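Local atomic coordinates of heterodimeric restriction endonuclease R.BspD6I small subunit (Bacillus sp., PDB entry 2P14), a protein that probably cuts DNA as the catalytic subunit of a heterodimeric type IIS restriction endonuclease, working in complex with a site-specific nickase subunit. Residues I61-E64 / S69-I72; N24-F29 / L38-K43; E96-K99 / E103-T106; L71-L76 / V91-E96. All blocks are in the same frame, centred on the assembly; numbering follows the deposited sequence.

Contact 1: residues I61-E64 / S69-I72; sequences ILVE and SILI
Val-63 places CG1 between its backbone N and carbonyl carbon (chi1 65°), and this branch reaches over to the neighbouring strand, where Val-63 CG1 lies 3.7 Å from Ile-70 CB, the two side chains side by side and pointing the same way. On the other face Leu-62 carries CG anti to its own N, so that Leu-62 CD1 meets Leu-71 CD1 at 3.8 Å. Back on the face of Val-63, Ile-72 CD1 lies 4.0 Å from both Ile-61 CG2 and Val-63 CG1. Strands 61-64 and 69-75 form an antiparallel beta hairpin in the middle of the mixed sheet of this PD-(D/E)XK-clan protein. Ile-72 N gives an almost straight bond to Ile-61 O (2.8 Å), while the return bond from Ile-61 N to Ile-72 O is longer, 3.1 Å, and bent to 136° at the hydrogen. Both bonds of the Val-63 and Ile-70 pair run nearly along the C=O axis. Beyond them Ser-69 OG comes to 3.4 Å from Glu-64 CG in a non-hydrogen-bonded pair. The polar ends of Glu-64 and Ser-69 both turn to the hydroxyl of Tyr-97 on helix 80-98, whereas Ile-61 and Ile-72 pack on helix 17-32.

Contact 2: residues N24-F29 / L38-K43; sequences NTYRVF and LVPNFK. With GOL (glycerol), chain D.
Helix 17-32 packs over one face of the mixed sheet, and Tyr-26 carries most of its contact with the outermost strand, 37-40, and the loop after it. Tyr-26 and Phe-42 make an offset edge-to-face pair: the edge of Phe-42 is directed at the tyrosine face, with centroids 5.8 Å apart and the planes at right angles. Phe-42 gets there with CG between its backbone N and carbonyl carbon (chi1 51°), which brings CZ of Phe-42 to 3.7 Å from CB of Tyr-26. One face of the Phe-42 ring is covered near its rim by CB of Pro-40, two residues back at the end of the strand. Further out along the tyrosine, Tyr-26 CE1 is 3.6 Å from Leu-38 CD2 and 3.7 Å from Pro-40 CG, both approaching obliquely. Leu-38 also turns its other methyl, CD1, toward Phe-29 CB at 4.2 Å. At the outer end a glycerol, most likely a crystallisation additive, lies by the ring edge; its O1 shares a hydrogen bond of 3.0 Å with Tyr-26 OH, and its O2 makes a weak one to Leu-38 O. Cut back to an alanine, Tyr-26 would probably open a gap between Leu-38, Pro-40 and Phe-42 and leave the phenylalanine edge without a ring to meet. On the helix side turned from the strand, Arg-27 grips Asn-24 OD1 side-on through NE and NH2. The arrangement is that of a helix packed over the outer strand of a mixed sheet, as in the alpha/beta core of the PD-(D/E)XK clan to which the family belongs.

Contact 3: residues E96-K99 / E103-T106; sequences EYKK and EAYT
Ala-104 pushes its single methyl against the ring of Tyr-97, CB of Ala-104 lying 3.6 Å from Tyr-97 CD2 and 3.7 Å from Tyr-97 CE2. The methyl comes in obliquely, on the ring side bearing CD2 and CE2. With CG set anti to the backbone N (chi1 -172°), Tyr-97 leaves the last turns of helix 80-98 toward the sheet, and its hydroxyl goes on to Glu-64 and Ser-69 of the neighbouring hairpin. The same methyl has a second neighbour in Lys-98, whose CD approaches Ala-104 CB at 3.8 Å. Every torsion of that lysine is near -70°, so the chain curls round instead of stretching out, and its aliphatic part lies beside the alanine while the ammonium is carried past it. A water then joins the two segments: Lys-98 NZ donates to it at 2.7 Å, and the water in turn donates to Ala-104 O, also at 2.7 Å. The ammonium has a further acceptor in the carbonyl of Ser-127. Together the segments close the return from helix to strand in the beta-alpha-beta unit of strand 69-75, helix 80-98 and strand 104-110. On the far side of strand 104-110, Tyr-105 OH donates a hydrogen bond to Glu-103 OE2, 2.6 Å away, on its anti lone pair, and the other oxygen, OE1, pairs with Lys-158. The chemistry implies that the segments hold to each other directly by van der Waals contact alone, the Ala-104 methyl meeting both the Tyr-97 ring and the aliphatic part of Lys-98, while the lysine ammonium is linked to the strand carbonyl through the water.

Contact 4: residues L71-L76 / V91-E96; sequences LIECSL and VRHLQE. With SO4 (sulfate ion), chain C.
His-93 and Glu-73 supply the polar link between helix and strand. His-93 ND1 donates to Glu-73 OE2 at 2.7 Å with 166° at the hydrogen, the oxygen lying practically in the imidazole plane. Seen from the acid, the donor arrives on the syn side, somewhat out of the carboxylate plane, and the two flat groups are turned 32° against each other. A bend in the glutamate chain at chi2 (-79°) turns its carboxylate toward the ring. The second oxygen, OE1, receives the backbone N of Asp-60, so both ends of the carboxylate are held. The bound anion forms the next group: His-93 NE2 donates to sulfate O1 at 2.8 Å, and Arg-92 NH2 reaches the same oxygen at 2.7 Å in a bent, weak bond, while Gly-57 N also binds the ion. The sulfate is probably a crystallisation ion. The imidazole therefore spends both nitrogens and is fixed in its rotation. A leucine in place of His-93 would probably leave Glu-73 OE2 without its donor and deprive the sulfate of its straighter bond from this helix. Van der Waals packing completes the contact: Leu-71 CD2 rests against the carbonyl O of His-93 (3.6 Å), and the apolar pair proper is Leu-71 CD1 with Leu-94 CD1 at 4.2 Å. Helix segment 91-96 runs nearly antiparallel to strand segment 71-75, as expected in a beta-alpha-beta crossover, with Thr-106 of strand 104-110 beside Leu-71, Glu-73 and Leu-94, and helix 17-32 on the opposite face of the sheet.

Overall arrangement
Contacts 1 and 4 share strand 69-75 and are buried about 8 Å from the chain centre, whereas contact 2, at about 11 Å, is only partly buried and meets glycerol. Contact 3, at about 13 Å, is buried too. Contact 1 is a backbone ladder inside the sheet; the other three pack helices on it, helix 17-32 on one face in contact 2 and helix 80-98 on the other in contacts 3 and 4. Those two share Glu-96 but differ in chemistry: a direct histidine-carboxylate bond in contact 4, a water bridge in contact 3. Neither contact 2 nor contact 3 has a direct hydrogen bond between its segments. Leu-62 O to Val-39 N (2.8 Å) ties contact 1 to contact 2.

Contact 1: residues I61-E64 / S69-I72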
# COMPACT_ATOMS: atom_id res chain seq x y z
N ILE A 61 5.41 4.91 3.80
CA ILE A 61 6.58 4.22 3.24
C ILE A 61 6.69 4.66 1.79
O ILE A 61 5.68 4.78 1.11
CB ILE A 61 6.45 2.67 3.26
CG1 ILE A 61 6.12 2.17 4.66
CG2 ILE A 61 7.73 1.99 2.77
CD1 ILE A 61 5.38 0.82 4.65
N LEU A 62 7.92 4.93 1.36
CA LEU A 62 8.17 5.16 -0.07
C LEU A 62 9.16 4.11 -0.53
O LEU A 62 10.18 3.91 0.11
CB LEU A 62 8.77 6.55 -0.32
CG LEU A 62 9.27 6.84 -1.73
CD1 LEU A 62 8.07 6.91 -2.73
CD2 LEU A 62 10.09 8.16 -1.69
N VAL A 63 8.84 3.44 -1.66
CA VAL A 63 9.85 2.58 -2.30
C VAL A 63 10.09 3.11 -3.73
O VAL A 63 9.14 3.29 -4.51
CB VAL A 63 9.44 1.08 -2.29
CG1 VAL A 63 8.23 0.85 -3.12
CG2 VAL A 63 10.59 0.18 -2.76
N GLU A 64 11.35 3.43 -4.02
CA GLU A 64 11.69 3.93 -5.34
C GLU A 64 12.42 2.85 -6.11
O GLU A 64 13.47 2.39 -5.70
CB GLU A 64 12.56 5.18 -5.23
CG GLU A 64 11.79 6.32 -4.61
CD GLU A 64 12.58 7.63 -4.56
OE1 GLU A 64 13.81 7.58 -4.28
OE2 GLU A 64 11.95 8.68 -4.77
N SER A 69 7.88 4.54 -8.71
CA SER A 69 7.85 4.50 -7.26
C SER A 69 6.48 4.02 -6.76
O SER A 69 5.47 4.16 -7.47
CB SER A 69 8.15 5.90 -6.71
OG SER A 69 9.45 6.27 -7.14
N ILE A 70 6.47 3.51 -5.54
CA ILE A 70 5.21 3.19 -4.86
C ILE A 70 5.21 3.87 -3.52
O ILE A 70 6.18 3.73 -2.76
CB ILE A 70 5.00 1.68 -4.61
CG1 ILE A 70 5.24 0.85 -5.88
CG2 ILE A 70 3.58 1.43 -4.10
CD1 ILE A 70 5.23 -0.66 -5.58
N LEU A 71 4.17 4.66 -3.29
CA LEU A 71 3.95 5.24 -1.96
C LEU A 71 3.03 4.24 -1.29
O LEU A 71 1.97 3.91 -1.82
CB LEU A 71 3.26 6.59 -2.05
CG LEU A 71 4.10 7.80 -2.44
CD1 LEU A 71 4.52 7.65 -3.92
CD2 LEU A 71 3.34 9.07 -2.26
N ILE A 72 3.38 3.78 -0.09
CA ILE A 72 2.57 2.80 0.59
C ILE A 72 1.97 3.45 1.84
O ILE A 72 2.69 4.04 2.67
CB ILE A 72 3.37 1.55 0.95
CG1 ILE A 72 3.98 0.91 -0.33
CG2 ILE A 72 2.46 0.54 1.61
CD1 ILE A 72 5.44 0.76 -0.25

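Contact 2: residues N24-F29 / L38-K43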
# COMPACT_ATOMS: atom_id res chain seq x y z
N ASN A 24 5.37 -3.73 9.55
CA ASN A 24 5.36 -5.06 8.98
C ASN A 24 5.30 -4.97 7.45
O ASN A 24 5.92 -5.79 6.73
CB ASN A 24 4.20 -5.89 9.49
CG ASN A 24 4.48 -7.36 9.35
OD1 ASN A 24 5.58 -7.82 9.71
ND2 ASN A 24 3.53 -8.11 8.80
N THR A 25 4.58 -3.96 6.97
CA THR A 25 4.47 -3.74 5.54
C THR A 25 5.84 -3.32 4.95
O THR A 25 6.28 -3.79 3.89
CB THR A 25 3.36 -2.73 5.26
OG1 THR A 25 2.14 -3.19 5.84
CG2 THR A 25 3.19 -2.56 3.74
N TYR A 26 6.54 -2.42 5.62
CA TYR A 26 7.93 -2.10 5.29
C TYR A 26 8.81 -3.37 5.24
O TYR A 26 9.61 -3.52 4.31
CB TYR A 26 8.43 -1.10 6.34
CG TYR A 26 9.93 -1.03 6.51
CD1 TYR A 26 10.73 -0.29 5.64
CD2 TYR A 26 10.54 -1.71 7.57
CE1 TYR A 26 12.12 -0.23 5.82
CE2 TYR A 26 11.91 -1.64 7.76
CZ TYR A 26 12.69 -0.93 6.88
OH TYR A 26 14.05 -0.89 7.13
N ARG A 27 8.67 -4.27 6.22
CA ARG A 27 9.44 -5.53 6.18
C ARG A 27 9.20 -6.32 4.89
O ARG A 27 10.13 -6.90 4.36
CB ARG A 27 9.13 -6.42 7.39
CG ARG A 27 9.57 -5.80 8.74
CD ARG A 27 9.89 -6.91 9.72
NE ARG A 27 8.70 -7.66 10.07
CZ ARG A 27 8.71 -8.85 10.68
NH1 ARG A 27 9.85 -9.47 11.01
NH2 ARG A 27 7.57 -9.44 10.96
N VAL A 28 7.96 -6.33 4.40
CA VAL A 28 7.67 -7.03 3.13
C VAL A 28 8.48 -6.43 1.98
O VAL A 28 9.17 -7.15 1.22
CB VAL A 28 6.16 -6.97 2.79
CG1 VAL A 28 5.92 -7.55 1.36
CG2 VAL A 28 5.37 -7.74 3.78
N PHE A 29 8.40 -5.11 1.83
CA PHE A 29 9.11 -4.43 0.74
C PHE A 29 10.64 -4.47 0.88
O PHE A 29 11.37 -4.64 -0.10
CB PHE A 29 8.60 -3.01 0.55
CG PHE A 29 7.31 -2.96 -0.16
CD1 PHE A 29 7.27 -2.97 -1.57
CD2 PHE A 29 6.11 -2.95 0.55
CE1 PHE A 29 6.06 -2.96 -2.25
CE2 PHE A 29 4.90 -2.94 -0.14
CZ PHE A 29 4.88 -2.94 -1.54
N LEU A 38 14.40 2.94 -0.16
CA LEU A 38 13.24 2.52 0.62
C LEU A 38 13.23 3.39 1.87
O LEU A 38 14.19 3.38 2.64
CB LEU A 38 13.31 1.03 1.01
CG LEU A 38 12.19 0.46 1.88
CD1 LEU A 38 10.83 0.46 1.13
CD2 LEU A 38 12.53 -0.96 2.32
N VAL A 39 12.16 4.16 2.05
CA VAL A 39 12.14 5.19 3.11
C VAL A 39 10.91 4.96 4.01
O VAL A 39 9.78 5.28 3.60
CB VAL A 39 12.08 6.60 2.50
CG1 VAL A 39 12.27 7.66 3.59
CG2 VAL A 39 13.16 6.76 1.44
N PRO A 40 11.12 4.37 5.20
CA PRO A 40 10.05 4.25 6.17
C PRO A 40 9.87 5.56 6.93
O PRO A 40 10.85 6.09 7.48
CB PRO A 40 10.54 3.13 7.10
CG PRO A 40 12.04 3.26 7.09
CD PRO A 40 12.38 3.75 5.68
N ASN A 41 8.66 6.10 6.91
CA ASN A 41 8.37 7.31 7.68
C ASN A 41 7.95 6.98 9.11
O ASN A 41 6.82 7.28 9.50
CB ASN A 41 7.36 8.20 6.95
CG ASN A 41 7.08 9.48 7.70
OD1 ASN A 41 7.95 9.92 8.48
ND2 ASN A 41 5.96 10.11 7.45
N PHE A 42 8.85 6.37 9.85
CA PHE A 42 8.65 6.06 11.26
C PHE A 42 10.01 5.65 11.79
O PHE A 42 10.97 5.44 11.02
CB PHE A 42 7.59 4.94 11.48
CG PHE A 42 7.82 3.69 10.64
CD1 PHE A 42 8.68 2.67 11.09
CD2 PHE A 42 7.17 3.52 9.42
CE1 PHE A 42 8.89 1.52 10.33
CE2 PHE A 42 7.40 2.36 8.65
CZ PHE A 42 8.24 1.38 9.12
N LYS A 43 10.10 5.54 13.11
CA LYS A 43 11.37 5.20 13.75
C LYS A 43 11.30 3.90 14.52
O LYS A 43 10.23 3.41 14.87
CB LYS A 43 11.83 6.33 14.69
CG LYS A 43 11.93 7.68 13.99
CD LYS A 43 13.06 7.72 12.93
CE LYS A 43 14.45 7.83 13.60
NZ LYS A 43 15.60 7.90 12.65
C1 GOL D . 15.64 1.39 4.96
O1 GOL D . 16.01 1.22 6.31
C2 GOL D . 16.87 1.87 4.19
O2 GOL D . 16.85 1.34 2.88
C3 GOL D . 16.92 3.40 4.19
O3 GOL D . 17.33 3.93 2.94

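Contact 3: residues E96-K99 / E103-T106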
# COMPACT_ATOMS: atom_id res chain seq x y z
N GLU A 96 1.74 15.39 -4.22
CA GLU A 96 3.02 16.02 -3.92
C GLU A 96 4.19 15.30 -4.56
O GLU A 96 5.08 15.91 -5.16
CB GLU A 96 3.19 16.12 -2.40
CG GLU A 96 2.29 17.21 -1.82
CD GLU A 96 2.74 18.63 -2.19
OE1 GLU A 96 3.95 18.84 -2.41
OE2 GLU A 96 1.86 19.53 -2.23
N TYR A 97 4.20 13.97 -4.44
CA TYR A 97 5.29 13.21 -5.01
C TYR A 97 5.30 13.37 -6.53
O TYR A 97 6.38 13.45 -7.14
CB TYR A 97 5.18 11.72 -4.64
CG TYR A 97 6.40 10.94 -5.07
CD1 TYR A 97 7.54 10.89 -4.27
CD2 TYR A 97 6.43 10.29 -6.32
CE1 TYR A 97 8.67 10.19 -4.66
CE2 TYR A 97 7.54 9.59 -6.73
CZ TYR A 97 8.67 9.54 -5.91
OH TYR A 97 9.79 8.84 -6.32
N LYS A 98 4.11 13.35 -7.13
CA LYS A 98 4.00 13.40 -8.60
C LYS A 98 4.51 14.72 -9.17
O LYS A 98 4.81 14.80 -10.37
CB LYS A 98 2.58 13.12 -9.06
CG LYS A 98 2.11 11.69 -8.85
CD LYS A 98 2.85 10.69 -9.70
CE LYS A 98 2.56 10.83 -11.20
NZ LYS A 98 1.21 10.35 -11.61
N LYS A 99 4.62 15.75 -8.35
CA LYS A 99 5.25 17.02 -8.80
C LYS A 99 6.67 16.80 -9.35
O LYS A 99 7.17 17.62 -10.15
CB LYS A 99 5.30 18.05 -7.69
CG LYS A 99 3.94 18.65 -7.35
CD LYS A 99 4.05 19.55 -6.12
CE LYS A 99 2.71 19.88 -5.48
NZ LYS A 99 1.60 20.06 -6.47
N GLU A 103 7.08 8.44 -12.51
CA GLU A 103 5.93 7.53 -12.51
C GLU A 103 5.75 6.95 -11.08
O GLU A 103 6.71 6.39 -10.52
CB GLU A 103 6.12 6.43 -13.55
CG GLU A 103 4.89 5.55 -13.69
CD GLU A 103 5.05 4.38 -14.66
OE1 GLU A 103 6.16 4.21 -15.19
OE2 GLU A 103 4.06 3.61 -14.84
N ALA A 104 4.53 7.06 -10.54
CA ALA A 104 4.30 6.64 -9.14
C ALA A 104 2.85 6.21 -8.94
O ALA A 104 1.93 6.76 -9.58
CB ALA A 104 4.67 7.76 -8.16
N TYR A 105 2.68 5.23 -8.03
CA TYR A 105 1.39 4.68 -7.65
C TYR A 105 1.36 4.70 -6.14
O TYR A 105 2.41 4.51 -5.50
CB TYR A 105 1.27 3.21 -8.15
CG TYR A 105 1.41 3.19 -9.64
CD1 TYR A 105 0.30 3.45 -10.47
CD2 TYR A 105 2.64 3.00 -10.23
CE1 TYR A 105 0.43 3.53 -11.83
CE2 TYR A 105 2.78 3.07 -11.62
CZ TYR A 105 1.65 3.33 -12.39
OH TYR A 105 1.72 3.45 -13.78
N THR A 106 0.17 4.86 -5.58
CA THR A 106 -0.00 4.57 -4.16
C THR A 106 -0.62 3.21 -3.98
O THR A 106 -1.60 2.89 -4.66
CB THR A 106 -0.88 5.62 -3.49
OG1 THR A 106 -0.13 6.84 -3.41
CG2 THR A 106 -1.25 5.18 -2.08
O HOH W 1 1.89 7.81 -12.03

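Contact 4: residues L71-L76 / V91-E96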
# COMPACT_ATOMS: atom_id res chain seq x y z
N LEU A 71 4.17 4.66 -3.29
CA LEU A 71 3.95 5.24 -1.96
C LEU A 71 3.03 4.24 -1.29
O LEU A 71 1.97 3.91 -1.82
CB LEU A 71 3.26 6.59 -2.05
CG LEU A 71 4.10 7.80 -2.44
CD1 LEU A 71 4.52 7.65 -3.92
CD2 LEU A 71 3.34 9.07 -2.26
N ILE A 72 3.38 3.78 -0.09
CA ILE A 72 2.57 2.80 0.59
C ILE A 72 1.97 3.45 1.84
O ILE A 72 2.69 4.04 2.67
CB ILE A 72 3.37 1.55 0.95
CG1 ILE A 72 3.98 0.91 -0.33
CG2 ILE A 72 2.46 0.54 1.61
CD1 ILE A 72 5.44 0.76 -0.25
N GLU A 73 0.64 3.41 1.91
CA GLU A 73 -0.14 4.02 2.98
C GLU A 73 -0.86 2.89 3.70
O GLU A 73 -1.57 2.15 3.07
CB GLU A 73 -1.14 5.04 2.43
CG GLU A 73 -0.49 6.08 1.52
CD GLU A 73 0.22 7.19 2.24
OE1 GLU A 73 0.58 7.10 3.45
OE2 GLU A 73 0.46 8.19 1.56
N CYS A 74 -0.68 2.78 5.02
CA CYS A 74 -1.21 1.67 5.79
C CYS A 74 -2.22 2.22 6.79
O CYS A 74 -1.95 3.22 7.47
CB CYS A 74 -0.07 1.02 6.60
SG CYS A 74 1.16 0.27 5.48
N SER A 75 -3.38 1.58 6.88
CA SER A 75 -4.35 1.98 7.90
C SER A 75 -5.18 0.81 8.39
O SER A 75 -5.68 0.03 7.58
CB SER A 75 -5.31 3.03 7.34
OG SER A 75 -6.16 3.48 8.40
N LEU A 76 -5.35 0.74 9.71
CA LEU A 76 -6.22 -0.24 10.33
C LEU A 76 -7.67 0.27 10.48
O LEU A 76 -8.57 -0.47 10.92
CB LEU A 76 -5.67 -0.67 11.69
CG LEU A 76 -4.36 -1.45 11.65
CD1 LEU A 76 -3.81 -1.68 13.07
CD2 LEU A 76 -4.52 -2.78 10.92
N VAL A 91 -4.33 11.03 -1.03
CA VAL A 91 -4.28 11.71 -2.32
C VAL A 91 -3.22 12.81 -2.32
O VAL A 91 -2.47 12.97 -3.29
CB VAL A 91 -5.68 12.23 -2.72
CG1 VAL A 91 -5.58 13.16 -3.96
CG2 VAL A 91 -6.60 11.02 -3.02
N ARG A 92 -3.19 13.59 -1.24
CA ARG A 92 -2.24 14.68 -1.12
C ARG A 92 -0.79 14.18 -1.22
O ARG A 92 0.06 14.81 -1.87
CB ARG A 92 -2.43 15.45 0.20
CG ARG A 92 -1.50 16.66 0.38
CD ARG A 92 -1.85 17.45 1.65
NE ARG A 92 -1.49 16.75 2.89
CZ ARG A 92 -2.37 16.15 3.69
NH1 ARG A 92 -3.66 16.14 3.40
NH2 ARG A 92 -1.95 15.55 4.80
N HIS A 93 -0.47 13.09 -0.55
CA HIS A 93 0.91 12.64 -0.62
C HIS A 93 1.31 12.28 -2.05
O HIS A 93 2.43 12.57 -2.48
CB HIS A 93 1.17 11.43 0.27
CG HIS A 93 0.93 11.68 1.73
ND1 HIS A 93 0.66 10.64 2.60
CD2 HIS A 93 0.90 12.82 2.45
CE1 HIS A 93 0.50 11.14 3.81
NE2 HIS A 93 0.63 12.45 3.75
N LEU A 94 0.39 11.63 -2.75
CA LEU A 94 0.68 11.23 -4.12
C LEU A 94 0.83 12.45 -5.02
O LEU A 94 1.72 12.48 -5.85
CB LEU A 94 -0.39 10.28 -4.65
CG LEU A 94 -0.11 9.65 -6.04
CD1 LEU A 94 1.24 8.97 -6.13
CD2 LEU A 94 -1.19 8.65 -6.32
N GLN A 95 -0.08 13.40 -4.86
CA GLN A 95 -0.02 14.63 -5.66
C GLN A 95 1.32 15.30 -5.47
O GLN A 95 1.99 15.71 -6.43
CB GLN A 95 -1.12 15.61 -5.23
CG GLN A 95 -2.51 15.26 -5.69
CD GLN A 95 -3.56 16.22 -5.14
OE1 GLN A 95 -3.37 16.85 -4.09
NE2 GLN A 95 -4.68 16.32 -5.84
N GLU A 96 1.74 15.39 -4.22
CA GLU A 96 3.02 16.02 -3.92
C GLU A 96 4.19 15.30 -4.56
O GLU A 96 5.08 15.91 -5.16
CB GLU A 96 3.19 16.12 -2.40
CG GLU A 96 2.29 17.21 -1.82
CD GLU A 96 2.74 18.63 -2.19
OE1 GLU A 96 3.95 18.84 -2.41
OE2 GLU A 96 1.86 19.53 -2.23
S SO4 C . -0.36 13.21 7.16
O1 SO4 C . -0.13 13.99 5.94
O2 SO4 C . -1.77 13.39 7.55
O3 SO4 C . 0.53 13.69 8.22
O4 SO4 C . -0.10 11.80 6.88